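Local coordinates for protein lasso peptide isopeptidase AtxE2 (Asticcacaulis excentricus, PDB 5TXE) that cuts the isopeptide bond of the lasso peptides astexin-2 and astexin-3, turning the knotted substrates into linear peptides, at residues 269-274 and 293-298; 306-311 and 317-322. The protein carries 1 engineered substitution. All coordinates share one frame; numbering follows the deposited sequence.

Contact 1: residues 269-274 and 293-298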
ATOM      1  N   SER A 269     -26.244  -8.101   4.795  1.00 39.14           N
ATOM      2  CA  SER A 269     -25.087  -8.552   4.091  1.00 39.63           C
ATOM      3  C   SER A 269     -25.114  -7.935   2.689  1.00 37.62           C
ATOM      4  O   SER A 269     -25.892  -7.031   2.435  1.00 36.15           O
ATOM      5  CB  SER A 269     -25.061 -10.056   4.054  1.00 40.52           C
ATOM      6  OG  SER A 269     -26.131 -10.522   3.278  1.00 43.97           O
ATOM      7  N   VAL A 270     -24.230  -8.388   1.816  1.00 36.20           N
ATOM      8  CA  VAL A 270     -24.057  -7.791   0.533  1.00 37.40           C
ATOM      9  C   VAL A 270     -23.930  -8.918  -0.451  1.00 39.36           C
ATOM     10  O   VAL A 270     -23.293  -9.916  -0.156  1.00 40.88           O
ATOM     11  CB  VAL A 270     -22.792  -6.951   0.684  1.00 37.68           C
ATOM     12  CG1 VAL A 270     -21.794  -7.160  -0.413  1.00 40.41           C
ATOM     13  CG2 VAL A 270     -23.170  -5.517   0.951  1.00 38.05           C
ATOM     14  N   SER A 271     -24.550  -8.823  -1.614  1.00 42.73           N
ATOM     15  CA  SER A 271     -24.295  -9.870  -2.621  1.00 48.95           C
ATOM     16  C   SER A 271     -24.558  -9.348  -4.017  1.00 47.62           C
ATOM     17  O   SER A 271     -25.141  -8.301  -4.179  1.00 40.57           O
ATOM     18  CB  SER A 271     -25.188 -11.093  -2.352  1.00 54.06           C
ATOM     19  OG  SER A 271     -26.554 -10.756  -2.559  1.00 52.09           O
ATOM     20  N   ARG A 272     -24.191 -10.133  -5.019  1.00 59.66           N
ATOM     21  CA  ARG A 272     -24.443  -9.794  -6.427  1.00 64.27           C
ATOM     22  C   ARG A 272     -25.640 -10.584  -6.992  1.00 61.88           C
ATOM     23  O   ARG A 272     -25.914 -11.689  -6.530  1.00 57.62           O
ATOM     24  CB  ARG A 272     -23.215 -10.136  -7.237  1.00 65.45           C
ATOM     25  CG  ARG A 272     -21.917  -9.834  -6.540  1.00 66.17           C
ATOM     26  CD  ARG A 272     -20.741 -10.411  -7.306  1.00 75.70           C
ATOM     27  NE  ARG A 272     -19.667  -9.409  -7.346  1.00 87.43           N
ATOM     28  CZ  ARG A 272     -18.807  -9.144  -6.351  1.00 82.43           C
ATOM     29  NH1 ARG A 272     -18.841  -9.822  -5.204  1.00 72.96           N
ATOM     30  NH2 ARG A 272     -17.905  -8.178  -6.506  1.00 77.21           N
ATOM     31  N   THR A 273     -26.345 -10.037  -7.987  1.00 70.97           N
ATOM     32  CA  THR A 273     -27.383 -10.809  -8.717  1.00 74.06           C
ATOM     33  C   THR A 273     -26.773 -11.999  -9.443  1.00 72.74           C
ATOM     34  O   THR A 273     -27.446 -12.986  -9.669  1.00 74.49           O
ATOM     35  CB  THR A 273     -28.142  -9.968  -9.758  1.00 73.47           C
ATOM     36  OG1 THR A 273     -28.477  -8.704  -9.190  1.00 76.88           O
ATOM     37  CG2 THR A 273     -29.446 -10.676 -10.196  1.00 79.94           C
ATOM     38  N   ASP A 274     -25.495 -11.891  -9.796  1.00 77.32           N
ATOM     39  CA  ASP A 274     -24.755 -12.957 -10.443  1.00 73.71           C
ATOM     40  C   ASP A 274     -23.507 -13.261  -9.603  1.00 76.07           C
ATOM     41  O   ASP A 274     -22.457 -12.685  -9.843  1.00 78.53           O
ATOM     42  CB  ASP A 274     -24.388 -12.485 -11.850  1.00 69.16           C
ATOM     43  CG  ASP A 274     -23.672 -13.537 -12.660  1.00 70.37           C
ATOM     44  OD1 ASP A 274     -23.326 -14.632 -12.134  1.00 70.66           O
ATOM     45  OD2 ASP A 274     -23.451 -13.244 -13.850  1.00 74.04           O
ATOM     46  N   PRO A 293     -34.285 -13.216   1.634  1.00 46.21           N
ATOM     47  CA  PRO A 293     -33.560 -11.953   1.526  1.00 47.24           C
ATOM     48  C   PRO A 293     -34.359 -10.866   0.789  1.00 43.39           C
ATOM     49  O   PRO A 293     -34.969 -11.136  -0.186  1.00 43.96           O
ATOM     50  CB  PRO A 293     -32.307 -12.335   0.730  1.00 51.61           C
ATOM     51  CG  PRO A 293     -32.588 -13.665   0.098  1.00 53.29           C
ATOM     52  CD  PRO A 293     -33.602 -14.341   0.951  1.00 50.36           C
ATOM     53  N   VAL A 294     -34.372  -9.661   1.294  1.00 44.33           N
ATOM     54  CA  VAL A 294     -34.860  -8.550   0.545  1.00 47.97           C
ATOM     55  C   VAL A 294     -33.672  -7.668   0.066  1.00 54.98           C
ATOM     56  O   VAL A 294     -32.922  -7.147   0.911  1.00 49.35           O
ATOM     57  CB  VAL A 294     -35.789  -7.694   1.410  1.00 47.45           C
ATOM     58  CG1 VAL A 294     -36.281  -6.482   0.612  1.00 49.43           C
ATOM     59  CG2 VAL A 294     -36.950  -8.536   1.915  1.00 48.26           C
ATOM     60  N   ARG A 295     -33.540  -7.480  -1.266  1.00 56.62           N
ATOM     61  CA  ARG A 295     -32.530  -6.603  -1.884  1.00 53.50           C
ATOM     62  C   ARG A 295     -32.931  -5.165  -1.861  1.00 51.69           C
ATOM     63  O   ARG A 295     -33.993  -4.837  -2.348  1.00 61.75           O
ATOM     64  CB  ARG A 295     -32.345  -6.917  -3.355  1.00 62.71           C
ATOM     65  CG  ARG A 295     -31.506  -8.116  -3.651  1.00 68.24           C
ATOM     66  CD  ARG A 295     -31.298  -8.210  -5.160  1.00 76.23           C
ATOM     67  NE  ARG A 295     -29.877  -8.145  -5.438  1.00 83.19           N
ATOM     68  CZ  ARG A 295     -28.993  -9.057  -5.030  1.00 85.17           C
ATOM     69  NH1 ARG A 295     -29.369 -10.133  -4.347  1.00 75.81           N
ATOM     70  NH2 ARG A 295     -27.714  -8.888  -5.304  1.00 97.14           N
ATOM     71  N   CYS A 296     -32.061  -4.299  -1.335  1.00 54.49           N
ATOM     72  CA  CYS A 296     -32.229  -2.839  -1.438  1.00 55.83           C
ATOM     73  C   CYS A 296     -32.036  -2.427  -2.878  1.00 60.21           C
ATOM     74  O   CYS A 296     -31.108  -2.904  -3.541  1.00 52.85           O
ATOM     75  CB  CYS A 296     -31.188  -2.157  -0.587  1.00 56.00           C
ATOM     76  SG  CYS A 296     -31.164  -0.369  -0.675  1.00 54.55           S
ATOM     77  N   ASP A 297     -32.899  -1.564  -3.396  1.00 67.39           N
ATOM     78  CA  ASP A 297     -32.848  -1.170  -4.822  0.50 72.04           C
ATOM     79  C   ASP A 297     -31.986   0.088  -5.016  1.00 74.02           C
ATOM     80  O   ASP A 297     -31.322   0.256  -6.049  1.00 76.89           O
ATOM     81  CB  ASP A 297     -34.269  -1.003  -5.425  0.50 68.63           C
ATOM     82  CG  ASP A 297     -34.793   0.425  -5.353  0.50 62.34           C
ATOM     83  OD1 ASP A 297     -35.105   0.885  -4.237  0.50 57.35           O
ATOM     84  OD2 ASP A 297     -34.906   1.073  -6.420  0.50 53.20           O
ATOM     85  N   GLU A 298     -31.956   0.949  -3.993  1.00 68.10           N
ATOM     86  CA  GLU A 298     -31.317   2.259  -4.096  1.00 64.97           C
ATOM     87  C   GLU A 298     -29.873   2.147  -4.588  1.00 62.71           C
ATOM     88  O   GLU A 298     -29.166   1.166  -4.344  1.00 61.72           O
ATOM     89  CB  GLU A 298     -31.304   3.007  -2.760  1.00 67.40           C
ATOM     90  CG  GLU A 298     -32.587   2.966  -1.951  1.00 78.02           C
ATOM     91  CD  GLU A 298     -33.515   4.118  -2.246  1.00 85.27           C
ATOM     92  OE1 GLU A 298     -33.127   5.261  -1.907  1.00 87.11           O
ATOM     93  OE2 GLU A 298     -34.640   3.869  -2.752  1.00 93.14           O
TER
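Arg295 spans the gap to Ser271 and Thr273, and its side chain makes every contact across the segments. The backbones do not pair: the arginine bridges the second and outermost strands, 266-271 and 294-295, across strand 283-288 of a four-stranded antiparallel sheet consistent with a propeller blade, next to the Cys296-Cys301 disulfide known in this protein. The CA atoms of Ser271 and Arg295 are 8.9 Å apart. The Arg295 chain runs extended through CD (chi2 -174°) and turns at chi3, bringing the guanidinium to the far strand; Arg295 and Ser271 both touch Val285 of the intervening strand.

A weak, bent hydrogen bond runs from Arg295 NH1 to Ser271 OG, at 3.4 Å and 136°. Serine suits this place because its short hydroxyl accepts such a bond without filling the arginine's path. Arg295 NH2 also lies 2.9 Å from Ser271 O.

Van der Waals contact adds Thr273 CA, over one face of the guanidinium, and Arg272 C, 3.2 Å from Arg295 NH2. Thr273 N approaches NH2 as closely without a bond, since both are donors.

The guanidinium thus meets neutral oxygens here rather than a carboxylate, and at this solvent-facing site its hold is probably modest.

Contact 2: residues 306-311 and 317-322; sequences RMWGDE and YFLRRE
Trp308 turns the edge of its six-membered ring to Leu319: CG of the leucine lies in the indole plane, and Leu319 CD1 is 3.7 Å from Trp308 CH2. A branched aliphatic chain suits this rim, fitting against the ring's carbon edge and leaving one face to Arg306. The arginine's CD lies 3.5 Å above the indole plane, while Trp308 NE1 lies above the centre of the guanidinium. A hydrogen bond of 2.9 Å from Arg306 NH1 to Met307 O, lying nearly in the guanidinium plane, helps hold that group in its rotation. Replacing Trp308 by an alanine is likely to open a gap beside Leu319 and deprive the Arg306 side chain of the flat surface it lies on.

Farther along, Tyr317 brings its ring edge to Asp310, with OD2 in the ring plane and the carboxylate turned 35° from it. The bond from Tyr317 OH to Asp310 OD2 is weak at 3.5 Å; the same oxygen has a long, weak ion pair with Arg356.

On the opposite face, Met307 and Phe318 form a non-hydrogen-bonded pair whose CB atoms are 3.9 Å apart. With CG between backbone N and carbonyl carbon (chi1 71° and 62°), both chains rise off the sheet before their ends part, Phe318 to Tyr332 and Met307 to Phe268 and Val270.

Trp308 and Tyr317 are bonded both ways through their backbones; Arg306-Leu319 has one bond here, and Leu319 turns also to Thr305. Backbone bonds thus carry this antiparallel hairpin and apolar chains pack on it, while the Tyr317 hydroxyl and Asp310 OD2 meet each other only weakly.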
ATOM      1  N   ARG A 306     -17.910  -1.235   4.009  1.00 31.82           N
ATOM      2  CA  ARG A 306     -17.890  -1.451   5.431  1.00 34.74           C
ATOM      3  C   ARG A 306     -19.269  -1.144   5.977  1.00 31.51           C
ATOM      4  O   ARG A 306     -19.836  -0.111   5.649  1.00 34.19           O
ATOM      5  CB  ARG A 306     -16.873  -0.497   6.107  1.00 33.09           C
ATOM      6  CG  ARG A 306     -15.987  -1.159   7.140  1.00 38.38           C
ATOM      7  CD  ARG A 306     -16.772  -1.829   8.253  1.00 41.44           C
ATOM      8  NE  ARG A 306     -15.911  -2.272   9.344  1.00 43.26           N
ATOM      9  CZ  ARG A 306     -16.319  -2.999  10.401  1.00 49.85           C
ATOM     10  NH1 ARG A 306     -17.597  -3.377  10.545  1.00 44.38           N
ATOM     11  NH2 ARG A 306     -15.440  -3.351  11.351  1.00 42.46           N
ATOM     12  N   MET A 307     -19.777  -1.992   6.865  1.00 36.17           N
ATOM     13  CA  MET A 307     -21.039  -1.655   7.573  1.00 38.42           C
ATOM     14  C   MET A 307     -20.996  -1.911   9.100  1.00 36.76           C
ATOM     15  O   MET A 307     -20.229  -2.729   9.576  1.00 32.66           O
ATOM     16  CB  MET A 307     -22.153  -2.459   6.938  1.00 38.52           C
ATOM     17  CG  MET A 307     -22.104  -3.942   7.249  1.00 38.69           C
ATOM     18  SD  MET A 307     -23.535  -4.850   6.625  1.00 40.34           S
ATOM     19  CE  MET A 307     -23.387  -4.632   4.859  1.00 43.99           C
ATOM     20  N   TRP A 308     -21.854  -1.230   9.846  1.00 38.22           N
ATOM     21  CA  TRP A 308     -21.952  -1.378  11.306  1.00 40.47           C
ATOM     22  C   TRP A 308     -23.396  -1.321  11.772  1.00 44.50           C
ATOM     23  O   TRP A 308     -24.133  -0.367  11.405  1.00 41.49           O
ATOM     24  CB  TRP A 308     -21.290  -0.192  12.002  1.00 41.11           C
ATOM     25  CG  TRP A 308     -19.809  -0.059  11.824  1.00 41.60           C
ATOM     26  CD1 TRP A 308     -18.850  -0.559  12.641  1.00 40.47           C
ATOM     27  CD2 TRP A 308     -19.132   0.640  10.781  1.00 39.68           C
ATOM     28  NE1 TRP A 308     -17.617  -0.233  12.164  1.00 39.65           N
ATOM     29  CE2 TRP A 308     -17.768   0.515  11.025  1.00 41.39           C
ATOM     30  CE3 TRP A 308     -19.557   1.341   9.648  1.00 44.15           C
ATOM     31  CZ2 TRP A 308     -16.812   1.062  10.183  1.00 42.35           C
ATOM     32  CZ3 TRP A 308     -18.607   1.910   8.827  1.00 47.29           C
ATOM     33  CH2 TRP A 308     -17.242   1.761   9.097  1.00 42.98           C
ATOM     34  N   GLY A 309     -23.807  -2.341  12.534  1.00 45.24           N
ATOM     35  CA  GLY A 309     -25.167  -2.404  13.080  1.00 44.74           C
ATOM     36  C   GLY A 309     -25.243  -1.778  14.462  1.00 45.25           C
ATOM     37  O   GLY A 309     -24.369  -1.974  15.265  1.00 47.35           O
ATOM     38  N   ASP A 310     -26.313  -1.067  14.758  1.00 46.52           N
ATOM     39  CA  ASP A 310     -26.501  -0.443  16.079  1.00 52.58           C
ATOM     40  C   ASP A 310     -27.895  -0.784  16.586  1.00 53.21           C
ATOM     41  O   ASP A 310     -28.861  -0.163  16.128  1.00 52.04           O
ATOM     42  CB  ASP A 310     -26.343   1.085  15.931  1.00 52.76           C
ATOM     43  CG  ASP A 310     -26.518   1.868  17.258  1.00 58.83           C
ATOM     44  OD1 ASP A 310     -26.851   1.247  18.302  1.00 51.27           O
ATOM     45  OD2 ASP A 310     -26.282   3.121  17.216  1.00 56.40           O
ATOM     46  N   GLU A 311     -27.990  -1.730  17.529  1.00 53.37           N
ATOM     47  CA  GLU A 311     -29.289  -2.192  18.079  1.00 64.55           C
ATOM     48  C   GLU A 311     -30.071  -1.106  18.819  1.00 61.49           C
ATOM     49  O   GLU A 311     -31.268  -0.921  18.595  1.00 61.56           O
ATOM     50  CB  GLU A 311     -29.093  -3.429  18.999  1.00 70.31           C
ATOM     51  CG  GLU A 311     -30.050  -4.592  18.712  1.00 75.18           C
ATOM     52  CD  GLU A 311     -29.321  -5.923  18.639  1.00 83.50           C
ATOM     53  OE1 GLU A 311     -28.487  -6.071  17.703  1.00 69.39           O
ATOM     54  OE2 GLU A 311     -29.585  -6.818  19.492  1.00 87.31           O
ATOM     55  N   TYR A 317     -25.201   1.590   9.654  1.00 45.35           N
ATOM     56  CA  TYR A 317     -24.331   2.584   9.030  1.00 37.24           C
ATOM     57  C   TYR A 317     -23.408   1.890   8.045  1.00 35.50           C
ATOM     58  O   TYR A 317     -22.999   0.760   8.266  1.00 37.50           O
ATOM     59  CB  TYR A 317     -23.486   3.274  10.061  1.00 37.51           C
ATOM     60  CG  TYR A 317     -24.223   3.843  11.228  1.00 38.33           C
ATOM     61  CD1 TYR A 317     -24.800   5.101  11.169  1.00 38.23           C
ATOM     62  CD2 TYR A 317     -24.295   3.132  12.427  1.00 42.19           C
ATOM     63  CE1 TYR A 317     -25.458   5.630  12.264  1.00 41.88           C
ATOM     64  CE2 TYR A 317     -24.930   3.666  13.546  1.00 44.37           C
ATOM     65  CZ  TYR A 317     -25.524   4.906  13.481  1.00 42.48           C
ATOM     66  OH  TYR A 317     -26.192   5.406  14.625  1.00 43.29           O
ATOM     67  N   PHE A 318     -23.107   2.556   6.931  1.00 37.38           N
ATOM     68  CA  PHE A 318     -22.160   2.003   6.005  1.00 37.13           C
ATOM     69  C   PHE A 318     -21.335   2.998   5.213  1.00 37.46           C
ATOM     70  O   PHE A 318     -21.722   4.160   5.040  1.00 36.87           O
ATOM     71  CB  PHE A 318     -22.803   0.966   5.089  1.00 38.97           C
ATOM     72  CG  PHE A 318     -23.894   1.479   4.208  1.00 41.87           C
ATOM     73  CD1 PHE A 318     -23.594   2.117   3.026  1.00 42.10           C
ATOM     74  CD2 PHE A 318     -25.228   1.235   4.509  1.00 44.41           C
ATOM     75  CE1 PHE A 318     -24.585   2.541   2.169  1.00 45.03           C
ATOM     76  CE2 PHE A 318     -26.231   1.653   3.647  1.00 46.82           C
ATOM     77  CZ  PHE A 318     -25.905   2.307   2.474  1.00 44.16           C
ATOM     78  N   LEU A 319     -20.185   2.515   4.765  1.00 34.37           N
ATOM     79  CA  LEU A 319     -19.256   3.290   3.949  1.00 36.29           C
ATOM     80  C   LEU A 319     -19.238   2.793   2.544  1.00 34.89           C
ATOM     81  O   LEU A 319     -19.471   1.601   2.295  1.00 29.77           O
ATOM     82  CB  LEU A 319     -17.815   3.085   4.432  1.00 39.30           C
ATOM     83  CG  LEU A 319     -17.398   3.858   5.673  1.00 40.73           C
ATOM     84  CD1 LEU A 319     -15.967   3.496   6.062  1.00 42.76           C
ATOM     85  CD2 LEU A 319     -17.507   5.342   5.415  1.00 38.92           C
ATOM     86  N   ARG A 320     -18.906   3.690   1.629  1.00 32.97           N
ATOM     87  CA  ARG A 320     -18.634   3.267   0.277  1.00 34.27           C
ATOM     88  C   ARG A 320     -17.890   4.351  -0.475  1.00 32.23           C
ATOM     89  O   ARG A 320     -17.746   5.478  -0.006  1.00 31.83           O
ATOM     90  CB  ARG A 320     -19.911   2.960  -0.472  1.00 35.66           C
ATOM     91  CG  ARG A 320     -20.676   4.253  -0.750  1.00 42.42           C
ATOM     92  CD  ARG A 320     -22.080   4.150  -1.266  1.00 44.10           C
ATOM     93  NE  ARG A 320     -22.199   3.461  -2.506  1.00 41.33           N
ATOM     94  CZ  ARG A 320     -22.653   4.007  -3.622  1.00 42.70           C
ATOM     95  NH1 ARG A 320     -23.023   5.286  -3.676  1.00 40.83           N
ATOM     96  NH2 ARG A 320     -22.717   3.235  -4.693  1.00 39.08           N
ATOM     97  N   ARG A 321     -17.421   3.985  -1.658  1.00 35.93           N
ATOM     98  CA  ARG A 321     -16.813   4.950  -2.570  1.00 39.41           C
ATOM     99  C   ARG A 321     -17.820   5.395  -3.590  1.00 37.82           C
ATOM    100  O   ARG A 321     -18.668   4.616  -3.968  1.00 40.01           O
ATOM    101  CB  ARG A 321     -15.625   4.311  -3.270  1.00 41.31           C
ATOM    102  CG  ARG A 321     -14.513   4.099  -2.285  1.00 45.16           C
ATOM    103  CD  ARG A 321     -13.833   2.772  -2.413  1.00 50.56           C
ATOM    104  NE  ARG A 321     -12.815   2.644  -1.367  1.00 50.51           N
ATOM    105  CZ  ARG A 321     -11.502   2.491  -1.574  1.00 48.12           C
ATOM    106  NH1 ARG A 321     -11.000   2.394  -2.800  1.00 49.96           N
ATOM    107  NH2 ARG A 321     -10.680   2.398  -0.528  1.00 42.10           N
ATOM    108  N   GLU A 322     -17.749   6.652  -3.989  1.00 34.08           N
ATOM    109  CA  GLU A 322     -18.691   7.188  -4.951  1.00 40.66           C
ATOM    110  C   GLU A 322     -18.155   8.482  -5.611  1.00 36.81           C
ATOM    111  O   GLU A 322     -17.047   8.895  -5.351  1.00 38.92           O
ATOM    112  CB  GLU A 322     -20.054   7.441  -4.267  1.00 40.08           C
ATOM    113  CG  GLU A 322     -20.012   8.431  -3.127  1.00 41.50           C
ATOM    114  CD  GLU A 322     -21.390   8.611  -2.481  1.00 44.38           C
ATOM    115  OE1 GLU A 322     -22.088   7.595  -2.263  1.00 44.28           O
ATOM    116  OE2 GLU A 322     -21.761   9.772  -2.170  1.00 43.40           O
TER

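Contacts 1 and 2 come in series along the chain, their centres about 15 Å apart on the same side of the molecule. Each belongs to its own four-stranded antiparallel sheet: contact 1 links the second and fourth strands of the sheet 261-295, and contact 2 the first two strands of the next, 304-347. Such successive up-and-down sheets are consistent with neighbouring blades of the beta-propeller found in the prolyl oligopeptidase family. The two sheets touch where Met307 CE packs 4.0 Å from Val270 CG2, so the methionine of the buried hairpin reaches the strand that carries the exposed polar contact. Both lie away from the catalytic and substrate-binding residues.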